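Local coordinates for cytosine deaminase (Klebsiella pneumoniae, PDB 4R85), which deaminates cytosine and probably 5-methylcytosine by hydrolysis, with 5-methylcytosine bound beside an iron(II) ion in an amidohydrolase-fold active site, at residues Ile3-Leu8 with Glu12-Leu17; Gly359-Tyr362 with Arg368-Asn371; Val390-Arg395 with Ile400-Val405. All coordinates share one frame; numbering follows the deposited sequence.

Interaction 1 (Ile3-Leu8 with Glu12-Leu17)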
ATOM      1  N   ILE A   3      -8.342  21.747 -23.540  1.00 30.63           N
ATOM      2  CA  ILE A   3      -8.103  20.322 -23.355  1.00 27.12           C
ATOM      3  C   ILE A   3      -9.264  19.566 -23.975  1.00 29.32           C
ATOM      4  O   ILE A   3     -10.415  19.838 -23.651  1.00 32.62           O
ATOM      5  CB  ILE A   3      -8.014  19.938 -21.871  1.00 30.17           C
ATOM      6  CG1 ILE A   3      -6.937  20.765 -21.154  1.00 28.50           C
ATOM      7  CG2 ILE A   3      -7.727  18.454 -21.738  1.00 27.59           C
ATOM      8  CD1 ILE A   3      -7.018  20.692 -19.652  1.00 30.37           C
ATOM      9  N   ILE A   4      -8.970  18.632 -24.875  1.00 27.48           N
ATOM     10  CA  ILE A   4     -10.021  17.832 -25.504  1.00 26.17           C
ATOM     11  C   ILE A   4      -9.931  16.357 -25.110  1.00 24.52           C
ATOM     12  O   ILE A   4      -8.905  15.908 -24.588  1.00 24.24           O
ATOM     13  CB  ILE A   4      -9.993  17.928 -27.046  1.00 26.35           C
ATOM     14  CG1 ILE A   4      -8.683  17.368 -27.615  1.00 26.57           C
ATOM     15  CG2 ILE A   4     -10.227  19.369 -27.511  1.00 32.52           C
ATOM     16  CD1 ILE A   4      -8.667  17.289 -29.149  1.00 31.46           C
ATOM     17  N   ASN A   5     -11.014  15.623 -25.370  1.00 24.68           N
ATOM     18  CA  ASN A   5     -11.067  14.177 -25.171  1.00 24.28           C
ATOM     19  C   ASN A   5     -10.817  13.782 -23.723  1.00 25.00           C
ATOM     20  O   ASN A   5     -10.202  12.749 -23.442  1.00 26.94           O
ATOM     21  CB  ASN A   5     -10.067  13.461 -26.085  1.00 28.39           C
ATOM     22  CG  ASN A   5     -10.395  13.624 -27.554  1.00 29.28           C
ATOM     23  OD1 ASN A   5     -11.563  13.738 -27.940  1.00 28.53           O
ATOM     24  ND2 ASN A   5      -9.359  13.626 -28.390  1.00 26.50           N
ATOM     25  N   ALA A   6     -11.289  14.608 -22.799  1.00 24.91           N
ATOM     26  CA  ALA A   6     -11.058  14.354 -21.387  1.00 25.46           C
ATOM     27  C   ALA A   6     -12.268  13.689 -20.760  1.00 23.02           C
ATOM     28  O   ALA A   6     -13.406  14.054 -21.053  1.00 26.81           O
ATOM     29  CB  ALA A   6     -10.743  15.641 -20.662  1.00 21.34           C
ATOM     30  N   ARG A   7     -12.019  12.700 -19.914  1.00 20.53           N
ATOM     31  CA  ARG A   7     -13.081  12.145 -19.089  1.00 22.07           C
ATOM     32  C   ARG A   7     -13.218  12.980 -17.828  1.00 22.09           C
ATOM     33  O   ARG A   7     -12.238  13.551 -17.336  1.00 21.53           O
ATOM     34  CB  ARG A   7     -12.777  10.697 -18.717  1.00 25.75           C
ATOM     35  CG  ARG A   7     -12.611   9.775 -19.913  1.00 31.59           C
ATOM     36  CD  ARG A   7     -13.937   9.369 -20.503  1.00 36.33           C
ATOM     37  NE  ARG A   7     -14.737   8.619 -19.545  1.00 39.55           N
ATOM     38  CZ  ARG A   7     -14.692   7.299 -19.400  1.00 35.23           C
ATOM     39  NH1 ARG A   7     -15.467   6.715 -18.496  1.00 31.65           N
ATOM     40  NH2 ARG A   7     -13.880   6.567 -20.159  1.00 28.88           N
ATOM     41  N   LEU A   8     -14.433  13.051 -17.301  1.00 24.78           N
ATOM     42  CA  LEU A   8     -14.645  13.623 -15.973  1.00 25.52           C
ATOM     43  C   LEU A   8     -15.117  12.505 -15.058  1.00 30.85           C
ATOM     44  O   LEU A   8     -15.573  11.461 -15.535  1.00 32.49           O
ATOM     45  CB  LEU A   8     -15.656  14.768 -16.029  1.00 22.04           C
ATOM     46  CG  LEU A   8     -15.179  15.971 -16.848  1.00 21.06           C
ATOM     47  CD1 LEU A   8     -16.291  17.004 -16.957  1.00 27.19           C
ATOM     48  CD2 LEU A   8     -13.914  16.594 -16.227  1.00 23.82           C
ATOM     49  N   GLU A  12     -19.683   9.139 -18.429  1.00 41.63           N
ATOM     50  CA  GLU A  12     -19.219   8.356 -19.569  1.00 45.25           C
ATOM     51  C   GLU A  12     -18.784   9.225 -20.751  1.00 38.00           C
ATOM     52  O   GLU A  12     -17.991   8.784 -21.585  1.00 36.63           O
ATOM     53  CB  GLU A  12     -20.271   7.330 -20.010  1.00 53.72           C
ATOM     54  CG  GLU A  12     -19.668   6.121 -20.724  1.00 64.56           C
ATOM     55  CD  GLU A  12     -20.714   5.206 -21.348  1.00 75.73           C
ATOM     56  OE1 GLU A  12     -21.811   5.058 -20.763  1.00 78.03           O
ATOM     57  OE2 GLU A  12     -20.435   4.639 -22.430  1.00 76.94           O
ATOM     58  N   ALA A  13     -19.292  10.454 -20.818  1.00 33.16           N
ATOM     59  CA  ALA A  13     -19.009  11.330 -21.962  1.00 33.43           C
ATOM     60  C   ALA A  13     -17.592  11.909 -21.930  1.00 32.12           C
ATOM     61  O   ALA A  13     -16.986  12.020 -20.868  1.00 32.11           O
ATOM     62  CB  ALA A  13     -20.028  12.452 -22.032  1.00 30.55           C
ATOM     63  N   LEU A  14     -17.072  12.266 -23.102  1.00 28.59           N
ATOM     64  CA  LEU A  14     -15.796  12.975 -23.205  1.00 28.64           C
ATOM     65  C   LEU A  14     -16.052  14.480 -23.197  1.00 31.42           C
ATOM     66  O   LEU A  14     -17.079  14.940 -23.698  1.00 32.13           O
ATOM     67  CB  LEU A  14     -15.067  12.584 -24.491  1.00 28.73           C
ATOM     68  CG  LEU A  14     -14.493  11.165 -24.570  1.00 31.77           C
ATOM     69  CD1 LEU A  14     -14.014  10.860 -25.982  1.00 37.47           C
ATOM     70  CD2 LEU A  14     -13.357  10.987 -23.575  1.00 32.20           C
ATOM     71  N   PHE A  15     -15.122  15.250 -22.637  1.00 25.73           N
ATOM     72  CA  PHE A  15     -15.330  16.688 -22.514  1.00 23.48           C
ATOM     73  C   PHE A  15     -14.180  17.516 -23.057  1.00 29.76           C
ATOM     74  O   PHE A  15     -13.023  17.098 -23.023  1.00 24.27           O
ATOM     75  CB  PHE A  15     -15.564  17.078 -21.051  1.00 24.80           C
ATOM     76  CG  PHE A  15     -16.822  16.511 -20.464  1.00 28.41           C
ATOM     77  CD1 PHE A  15     -17.965  17.283 -20.376  1.00 26.71           C
ATOM     78  CD2 PHE A  15     -16.858  15.206 -19.993  1.00 29.97           C
ATOM     79  CE1 PHE A  15     -19.129  16.763 -19.834  1.00 29.07           C
ATOM     80  CE2 PHE A  15     -18.014  14.683 -19.448  1.00 31.62           C
ATOM     81  CZ  PHE A  15     -19.155  15.464 -19.374  1.00 32.17           C
ATOM     82  N   THR A  16     -14.518  18.696 -23.563  1.00 24.66           N
ATOM     83  CA  THR A  16     -13.527  19.729 -23.839  1.00 27.03           C
ATOM     84  C   THR A  16     -13.561  20.772 -22.723  1.00 29.42           C
ATOM     85  O   THR A  16     -14.633  21.218 -22.311  1.00 28.57           O
ATOM     86  CB  THR A  16     -13.776  20.393 -25.202  1.00 29.82           C
ATOM     87  OG1 THR A  16     -13.359  19.495 -26.236  1.00 35.49           O
ATOM     88  CG2 THR A  16     -12.996  21.687 -25.331  1.00 26.46           C
ATOM     89  N   LEU A  17     -12.383  21.139 -22.222  1.00 27.40           N
ATOM     90  CA  LEU A  17     -12.265  22.151 -21.186  1.00 23.53           C
ATOM     91  C   LEU A  17     -11.514  23.356 -21.738  1.00 31.98           C
ATOM     92  O   LEU A  17     -10.415  23.220 -22.280  1.00 33.42           O
ATOM     93  CB  LEU A  17     -11.507  21.583 -19.973  1.00 22.45           C
ATOM     94  CG  LEU A  17     -11.806  20.121 -19.629  1.00 29.97           C
ATOM     95  CD1 LEU A  17     -10.966  19.665 -18.442  1.00 34.02           C
ATOM     96  CD2 LEU A  17     -13.276  19.931 -19.335  1.00 32.31           C
TER
HETATM   97  O   HOH W   1     -16.146  11.218 -18.480  1.00 32.39           O
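L8 sets CD1 almost squarely over the centre of the F15 ring, 3.6 Å from the ring centroid and 12° off its normal. This is a CH-pi contact. The two side chains cross at about a right angle. The edge of the same ring lies near A6 O. A bend at chi2 (-79°) brings R7 CD to 3.5 Å from L14 CD2. I4 and T16 lie side by side, and I4 CG2 touches T16 OG1.

I3 and L17 form an antiparallel hydrogen-bonded pair, with I3 N to L17 O and L17 N to I3 O each 2.8 Å. A6 and F15 form a second such pair, with A6 N to F15 O at 3.0 Å. The register slips by one residue between the pairs, a beta bulge at the corner by N5. At the turn end of the hairpin, a water accepts hydrogen bonds from R7 NE and L8 N and also bonds A13 O.

Outside the contact, N5 ND2 bonds D42 and T16 OG1 bonds Q30. Side chains of strand 23-29 pack on L8 and F15. The arrangement is a bulged beta hairpin in the small N-terminal sheet that accompanies the amidohydrolase barrel.

Interaction 2 (Gly359-Tyr362 with Arg368-Asn371)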
ATOM      1  N   GLY A 359     -13.939  25.674  -0.817  1.00 20.24           N
ATOM      2  CA  GLY A 359     -15.133  26.188  -1.465  1.00 22.57           C
ATOM      3  C   GLY A 359     -14.964  26.368  -2.963  1.00 28.59           C
ATOM      4  O   GLY A 359     -14.496  25.464  -3.662  1.00 26.70           O
ATOM      5  N   ASP A 360     -15.316  27.552  -3.453  1.00 24.51           N
ATOM      6  CA  ASP A 360     -15.284  27.822  -4.889  1.00 26.88           C
ATOM      7  C   ASP A 360     -13.885  27.979  -5.470  1.00 22.51           C
ATOM      8  O   ASP A 360     -13.735  28.206  -6.664  1.00 28.17           O
ATOM      9  CB  ASP A 360     -16.149  29.036  -5.235  1.00 35.99           C
ATOM     10  CG  ASP A 360     -17.625  28.701  -5.247  1.00 45.45           C
ATOM     11  OD1 ASP A 360     -17.954  27.497  -5.157  1.00 45.67           O
ATOM     12  OD2 ASP A 360     -18.451  29.631  -5.353  1.00 51.91           O
ATOM     13  N   ASN A 361     -12.858  27.847  -4.636  1.00 22.66           N
ATOM     14  CA  ASN A 361     -11.490  27.869  -5.140  1.00 24.91           C
ATOM     15  C   ASN A 361     -11.008  26.476  -5.559  1.00 22.99           C
ATOM     16  O   ASN A 361      -9.845  26.289  -5.905  1.00 19.97           O
ATOM     17  CB  ASN A 361     -10.543  28.491  -4.112  1.00 24.25           C
ATOM     18  CG  ASN A 361     -10.773  29.984  -3.942  1.00 35.53           C
ATOM     19  OD1 ASN A 361     -11.056  30.692  -4.907  1.00 40.50           O
ATOM     20  ND2 ASN A 361     -10.660  30.465  -2.713  1.00 41.24           N
ATOM     21  N   TYR A 362     -11.923  25.511  -5.545  1.00 20.97           N
ATOM     22  CA  TYR A 362     -11.593  24.126  -5.865  1.00 17.06           C
ATOM     23  C   TYR A 362     -12.726  23.496  -6.671  1.00 21.59           C
ATOM     24  O   TYR A 362     -13.897  23.762  -6.412  1.00 20.30           O
ATOM     25  CB  TYR A 362     -11.360  23.329  -4.580  1.00 14.97           C
ATOM     26  CG  TYR A 362     -10.857  21.916  -4.816  1.00 19.25           C
ATOM     27  CD1 TYR A 362     -11.746  20.865  -5.052  1.00 21.21           C
ATOM     28  CD2 TYR A 362      -9.500  21.635  -4.811  1.00 15.71           C
ATOM     29  CE1 TYR A 362     -11.288  19.572  -5.268  1.00 14.13           C
ATOM     30  CE2 TYR A 362      -9.033  20.348  -5.028  1.00 18.85           C
ATOM     31  CZ  TYR A 362      -9.929  19.327  -5.253  1.00 16.87           C
ATOM     32  OH  TYR A 362      -9.473  18.056  -5.472  1.00 15.74           O
ATOM     33  N   ARG A 368     -14.391  28.735 -11.865  1.00 25.06           N
ATOM     34  CA  ARG A 368     -13.432  28.381 -10.814  1.00 25.44           C
ATOM     35  C   ARG A 368     -11.993  28.416 -11.341  1.00 25.73           C
ATOM     36  O   ARG A 368     -11.781  28.397 -12.557  1.00 27.46           O
ATOM     37  CB  ARG A 368     -13.790  27.012 -10.211  1.00 22.59           C
ATOM     38  CG  ARG A 368     -15.204  26.984  -9.654  1.00 24.80           C
ATOM     39  CD  ARG A 368     -15.449  25.869  -8.653  1.00 24.90           C
ATOM     40  NE  ARG A 368     -16.858  25.868  -8.249  1.00 27.23           N
ATOM     41  CZ  ARG A 368     -17.433  24.937  -7.495  1.00 34.20           C
ATOM     42  NH1 ARG A 368     -16.724  23.913  -7.036  1.00 32.41           N
ATOM     43  NH2 ARG A 368     -18.727  25.030  -7.202  1.00 36.11           N
ATOM     44  N   PRO A 369     -11.001  28.496 -10.431  1.00 25.49           N
ATOM     45  CA  PRO A 369      -9.599  28.555 -10.859  1.00 25.26           C
ATOM     46  C   PRO A 369      -9.213  27.382 -11.752  1.00 22.42           C
ATOM     47  O   PRO A 369      -9.655  26.249 -11.524  1.00 21.28           O
ATOM     48  CB  PRO A 369      -8.828  28.470  -9.539  1.00 26.36           C
ATOM     49  CG  PRO A 369      -9.754  29.029  -8.531  1.00 29.24           C
ATOM     50  CD  PRO A 369     -11.129  28.621  -8.968  1.00 29.19           C
ATOM     51  N   ALA A 370      -8.400  27.663 -12.762  1.00 22.09           N
ATOM     52  CA  ALA A 370      -7.910  26.631 -13.666  1.00 24.15           C
ATOM     53  C   ALA A 370      -6.776  25.838 -13.019  1.00 26.33           C
ATOM     54  O   ALA A 370      -5.616  25.939 -13.428  1.00 25.58           O
ATOM     55  CB  ALA A 370      -7.460  27.249 -14.984  1.00 25.25           C
ATOM     56  N   ASN A 371      -7.129  25.065 -11.994  1.00 21.07           N
ATOM     57  CA  ASN A 371      -6.212  24.160 -11.331  1.00 19.98           C
ATOM     58  C   ASN A 371      -6.724  22.750 -11.553  1.00 21.17           C
ATOM     59  O   ASN A 371      -7.800  22.402 -11.066  1.00 21.90           O
ATOM     60  CB  ASN A 371      -6.178  24.433  -9.824  1.00 22.26           C
ATOM     61  CG  ASN A 371      -5.811  25.868  -9.489  1.00 25.40           C
ATOM     62  OD1 ASN A 371      -5.217  26.578 -10.299  1.00 25.37           O
ATOM     63  ND2 ASN A 371      -6.159  26.300  -8.282  1.00 24.02           N
TER
HETATM   64  O   HOH W   2      -7.937  24.486  -6.741  1.00 18.79           O
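R368 and D360 make the charged part of this contact. D360 OD1 lies over one face of the R368 guanidinium, 3.1 Å above its plane and offset toward the rim. D360 OD1 is 3.3 Å from R368 NH2. No N-H of the guanidinium points at the oxygen, so this salt bridge rests on charge alone.

One direct hydrogen bond joins the segments. R368 NH1 donates to Y362 O at 2.9 Å, with an N-H...O angle of 143°. The acceptor sits 22° out of the guanidinium plane. The R368 chain is extended from CG to NE (chi3 -176°), which carries the guanidinium past D360 O to the Y362 carbonyl.

A water adds a bridge. It donates to N361 O at 2.8 Å and accepts from N371 ND2 at 3.0 Å. The other end of the N371 amide, OD1, takes a hydrogen bond from H396 N.

The P369 ring makes van der Waals contact with two carbonyl oxygens. P369 CD lies 3.5 Å from D360 O, and its CG lies against N361 O. The Y362 side chain leaves the contact, packs against strand 47-57 and helix 350-355, and bonds P51 O through OH.

The chemistry implies a loop closed by R368 in two ways. A directed, somewhat bent bond to a main-chain carbonyl orients the guanidinium, while the carboxylate over its face probably adds undirected electrostatic attraction.

Interaction 3 (Val390-Arg395 with Ile400-Val405)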
ATOM      1  N   VAL A 390       0.495  11.113 -12.830  1.00 18.38           N
ATOM      2  CA  VAL A 390      -0.008  12.429 -13.185  1.00 19.48           C
ATOM      3  C   VAL A 390       0.762  12.895 -14.403  1.00 22.99           C
ATOM      4  O   VAL A 390       1.976  13.123 -14.335  1.00 19.90           O
ATOM      5  CB  VAL A 390       0.190  13.434 -12.044  1.00 17.50           C
ATOM      6  CG1 VAL A 390      -0.136  14.850 -12.519  1.00 17.30           C
ATOM      7  CG2 VAL A 390      -0.659  13.035 -10.832  1.00 17.37           C
ATOM      8  N   LEU A 391       0.059  13.026 -15.524  1.00 18.00           N
ATOM      9  CA  LEU A 391       0.709  13.351 -16.782  1.00 19.43           C
ATOM     10  C   LEU A 391       0.875  14.857 -16.964  1.00 24.37           C
ATOM     11  O   LEU A 391       1.837  15.313 -17.576  1.00 25.59           O
ATOM     12  CB  LEU A 391      -0.091  12.778 -17.951  1.00 24.76           C
ATOM     13  CG  LEU A 391      -0.168  11.254 -18.045  1.00 25.51           C
ATOM     14  CD1 LEU A 391      -0.879  10.875 -19.318  1.00 24.88           C
ATOM     15  CD2 LEU A 391       1.223  10.617 -17.995  1.00 21.88           C
ATOM     16  N   THR A 392      -0.080  15.622 -16.448  1.00 22.33           N
ATOM     17  CA  THR A 392      -0.036  17.072 -16.563  1.00 23.19           C
ATOM     18  C   THR A 392      -0.629  17.688 -15.310  1.00 21.65           C
ATOM     19  O   THR A 392      -1.646  17.221 -14.809  1.00 22.91           O
ATOM     20  CB  THR A 392      -0.839  17.563 -17.782  1.00 28.24           C
ATOM     21  OG1 THR A 392      -0.459  16.815 -18.945  1.00 33.83           O
ATOM     22  CG2 THR A 392      -0.576  19.041 -18.032  1.00 29.57           C
ATOM     23  N   SER A 393       0.032  18.712 -14.784  1.00 19.90           N
ATOM     24  CA  SER A 393      -0.529  19.491 -13.693  1.00 20.64           C
ATOM     25  C   SER A 393      -0.622  20.927 -14.162  1.00 21.93           C
ATOM     26  O   SER A 393       0.371  21.511 -14.599  1.00 20.12           O
ATOM     27  CB  SER A 393       0.333  19.401 -12.438  1.00 20.92           C
ATOM     28  OG  SER A 393      -0.275  20.086 -11.353  1.00 20.56           O
ATOM     29  N   ILE A 394      -1.826  21.478 -14.082  1.00 20.22           N
ATOM     30  CA  ILE A 394      -2.083  22.845 -14.503  1.00 20.60           C
ATOM     31  C   ILE A 394      -2.494  23.652 -13.288  1.00 21.83           C
ATOM     32  O   ILE A 394      -3.318  23.215 -12.492  1.00 18.44           O
ATOM     33  CB  ILE A 394      -3.180  22.898 -15.585  1.00 20.03           C
ATOM     34  CG1 ILE A 394      -2.709  22.152 -16.834  1.00 20.87           C
ATOM     35  CG2 ILE A 394      -3.535  24.343 -15.935  1.00 20.72           C
ATOM     36  CD1 ILE A 394      -3.775  22.009 -17.919  1.00 24.95           C
ATOM     37  N   ARG A 395      -1.895  24.822 -13.131  1.00 25.81           N
ATOM     38  CA  ARG A 395      -2.180  25.657 -11.977  1.00 26.18           C
ATOM     39  C   ARG A 395      -2.287  27.102 -12.431  1.00 25.03           C
ATOM     40  O   ARG A 395      -1.389  27.611 -13.092  1.00 23.36           O
ATOM     41  CB  ARG A 395      -1.076  25.509 -10.935  1.00 26.77           C
ATOM     42  CG  ARG A 395      -1.216  26.447  -9.762  1.00 19.45           C
ATOM     43  CD  ARG A 395      -0.228  26.085  -8.682  1.00 24.00           C
ATOM     44  NE  ARG A 395      -0.250  27.043  -7.586  1.00 22.27           N
ATOM     45  CZ  ARG A 395      -1.133  27.012  -6.596  1.00 24.17           C
ATOM     46  NH1 ARG A 395      -2.079  26.081  -6.581  1.00 21.97           N
ATOM     47  NH2 ARG A 395      -1.077  27.914  -5.625  1.00 24.53           N
ATOM     48  N   ILE A 400       2.462  23.363 -15.010  1.00 20.61           N
ATOM     49  CA  ILE A 400       3.593  23.438 -14.088  1.00 23.81           C
ATOM     50  C   ILE A 400       4.308  22.100 -13.976  1.00 26.96           C
ATOM     51  O   ILE A 400       5.362  21.995 -13.343  1.00 24.88           O
ATOM     52  CB  ILE A 400       3.169  23.926 -12.687  1.00 24.28           C
ATOM     53  CG1 ILE A 400       2.219  22.922 -12.031  1.00 28.01           C
ATOM     54  CG2 ILE A 400       2.541  25.312 -12.777  1.00 23.57           C
ATOM     55  CD1 ILE A 400       1.966  23.184 -10.555  1.00 27.42           C
ATOM     56  N   LEU A 401       3.729  21.077 -14.596  1.00 27.35           N
ATOM     57  CA  LEU A 401       4.348  19.757 -14.652  1.00 25.50           C
ATOM     58  C   LEU A 401       3.869  19.009 -15.887  1.00 24.66           C
ATOM     59  O   LEU A 401       2.684  18.998 -16.196  1.00 22.81           O
ATOM     60  CB  LEU A 401       4.021  18.943 -13.395  1.00 24.79           C
ATOM     61  CG  LEU A 401       4.502  17.483 -13.322  1.00 26.79           C
ATOM     62  CD1 LEU A 401       4.710  17.084 -11.870  1.00 25.12           C
ATOM     63  CD2 LEU A 401       3.543  16.483 -13.999  1.00 20.92           C
ATOM     64  N   GLN A 402       4.803  18.364 -16.569  1.00 20.49           N
ATOM     65  CA  GLN A 402       4.482  17.521 -17.704  1.00 26.37           C
ATOM     66  C   GLN A 402       5.332  16.258 -17.639  1.00 30.87           C
ATOM     67  O   GLN A 402       6.568  16.319 -17.626  1.00 33.10           O
ATOM     68  CB  GLN A 402       4.724  18.261 -19.019  1.00 31.70           C
ATOM     69  CG  GLN A 402       4.328  17.464 -20.250  1.00 39.22           C
ATOM     70  CD  GLN A 402       2.847  17.144 -20.270  1.00 46.02           C
ATOM     71  OE1 GLN A 402       2.019  18.004 -19.975  1.00 49.10           O
ATOM     72  NE2 GLN A 402       2.506  15.900 -20.603  1.00 47.35           N
ATOM     73  N   ARG A 403       4.651  15.120 -17.579  1.00 24.59           N
ATOM     74  CA  ARG A 403       5.286  13.817 -17.579  1.00 28.46           C
ATOM     75  C   ARG A 403       4.974  13.155 -18.905  1.00 34.60           C
ATOM     76  O   ARG A 403       3.885  13.328 -19.451  1.00 39.64           O
ATOM     77  CB  ARG A 403       4.693  12.960 -16.461  1.00 32.91           C
ATOM     78  CG  ARG A 403       5.693  12.289 -15.556  1.00 28.54           C
ATOM     79  CD  ARG A 403       4.967  11.412 -14.535  1.00 28.89           C
ATOM     80  NE  ARG A 403       5.562  11.483 -13.203  1.00 26.55           N
ATOM     81  CZ  ARG A 403       5.102  12.243 -12.213  1.00 27.03           C
ATOM     82  NH1 ARG A 403       4.022  13.005 -12.387  1.00 21.40           N
ATOM     83  NH2 ARG A 403       5.716  12.234 -11.037  1.00 21.81           N
ATOM     84  N   GLU A 404       5.924  12.396 -19.435  1.00 35.44           N
ATOM     85  CA  GLU A 404       5.647  11.611 -20.623  1.00 37.24           C
ATOM     86  C   GLU A 404       4.905  10.348 -20.217  1.00 33.43           C
ATOM     87  O   GLU A 404       5.087   9.842 -19.108  1.00 37.61           O
ATOM     88  CB  GLU A 404       6.939  11.268 -21.363  1.00 45.70           C
ATOM     89  CG  GLU A 404       7.438  12.373 -22.280  1.00 58.98           C
ATOM     90  CD  GLU A 404       6.495  12.638 -23.444  1.00 70.48           C
ATOM     91  OE1 GLU A 404       5.703  11.734 -23.792  1.00 74.59           O
ATOM     92  OE2 GLU A 404       6.544  13.752 -24.012  1.00 73.60           O
ATOM     93  N   VAL A 405       4.050   9.854 -21.103  1.00 35.33           N
ATOM     94  CA  VAL A 405       3.384   8.579 -20.877  1.00 42.10           C
ATOM     95  C   VAL A 405       4.435   7.474 -20.893  1.00 42.50           C
ATOM     96  O   VAL A 405       5.301   7.443 -21.769  1.00 44.41           O
ATOM     97  CB  VAL A 405       2.299   8.304 -21.943  1.00 46.88           C
ATOM     98  CG1 VAL A 405       1.723   6.905 -21.785  1.00 47.39           C
ATOM     99  CG2 VAL A 405       1.196   9.340 -21.845  1.00 49.62           C
TER
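V390 meets R403 through its carbonyl. R403 NH1 donates to V390 O at 2.8 Å, on a lone pair in the carbonyl plane, and the acceptor lies at the edge of the guanidinium. R403 chi3 (-140°) bends the chain back to V390 O. NH1 has a second acceptor in D108 O. V390 O also touches L401 CD2.

L391 O accepts a hydrogen bond from R403 N at 2.8 Å. The leucine side chain starts away from the partner strand, but its end returns, and L391 CD1 packs on V405 CG2 at 3.6 Å.

T392 pairs with Q402 at an antiparallel non-hydrogen-bonded position. T392 OG1 donates to Q402 OE1 at 2.9 Å, tilted 24° from the plane of that amide carbonyl. Q402 is bent at chi2 (62°), which folds its amide back toward the threonine. Its NE2 makes a weak bond to R403 O.

S393 is the hydrogen-bonded partner of L401. S393 N donates to L401 O, and S393 CB and L401 CB are 3.8 Å apart. S393 O takes I400 N at 2.8 Å and L401 N in a weak bond. Two residues thus face one, a classic beta bulge.

R395 lays CB against I400 CD1 at 3.8 Å. Its guanidinium leads away to a salt bridge with D143 and hydrogen bonds to A139 O and Q112.

The hairpin stands at one end of the large mixed sheet. Strand 390-395 lies between strand 372-375 and strand 398-403. Helix 92-108 packs on L401. Beyond, Q402 and R403 pair with an antiparallel strand of the second subunit, so the sheet continues across the interface.

Overall arrangement
Interaction 1 comes first in the chain and closes the tight turn of hairpin 2-7/14-20. Interaction 2, much later, closes a loop between helix 350-355 and strand 372-375. Interaction 3 closes the hairpin of strands 390-395 and 398-403. The three are in series; none nests or crosses. Their centres are about 17 to 18 Å apart. Interactions 1 and 3 touch where I3 CD1 packs on I394 CD1. Interactions 2 and 3 touch: N371 OD1 meets R395 CA and A370 O meets I394 CG2. Strand 372-375 lies between interactions 1 and 3: I3 and L17 pack on it, and strand 390-395 pairs with it. Segment 368-371 leads into it. Together they tie the N-terminal sheet to strands beside the barrel.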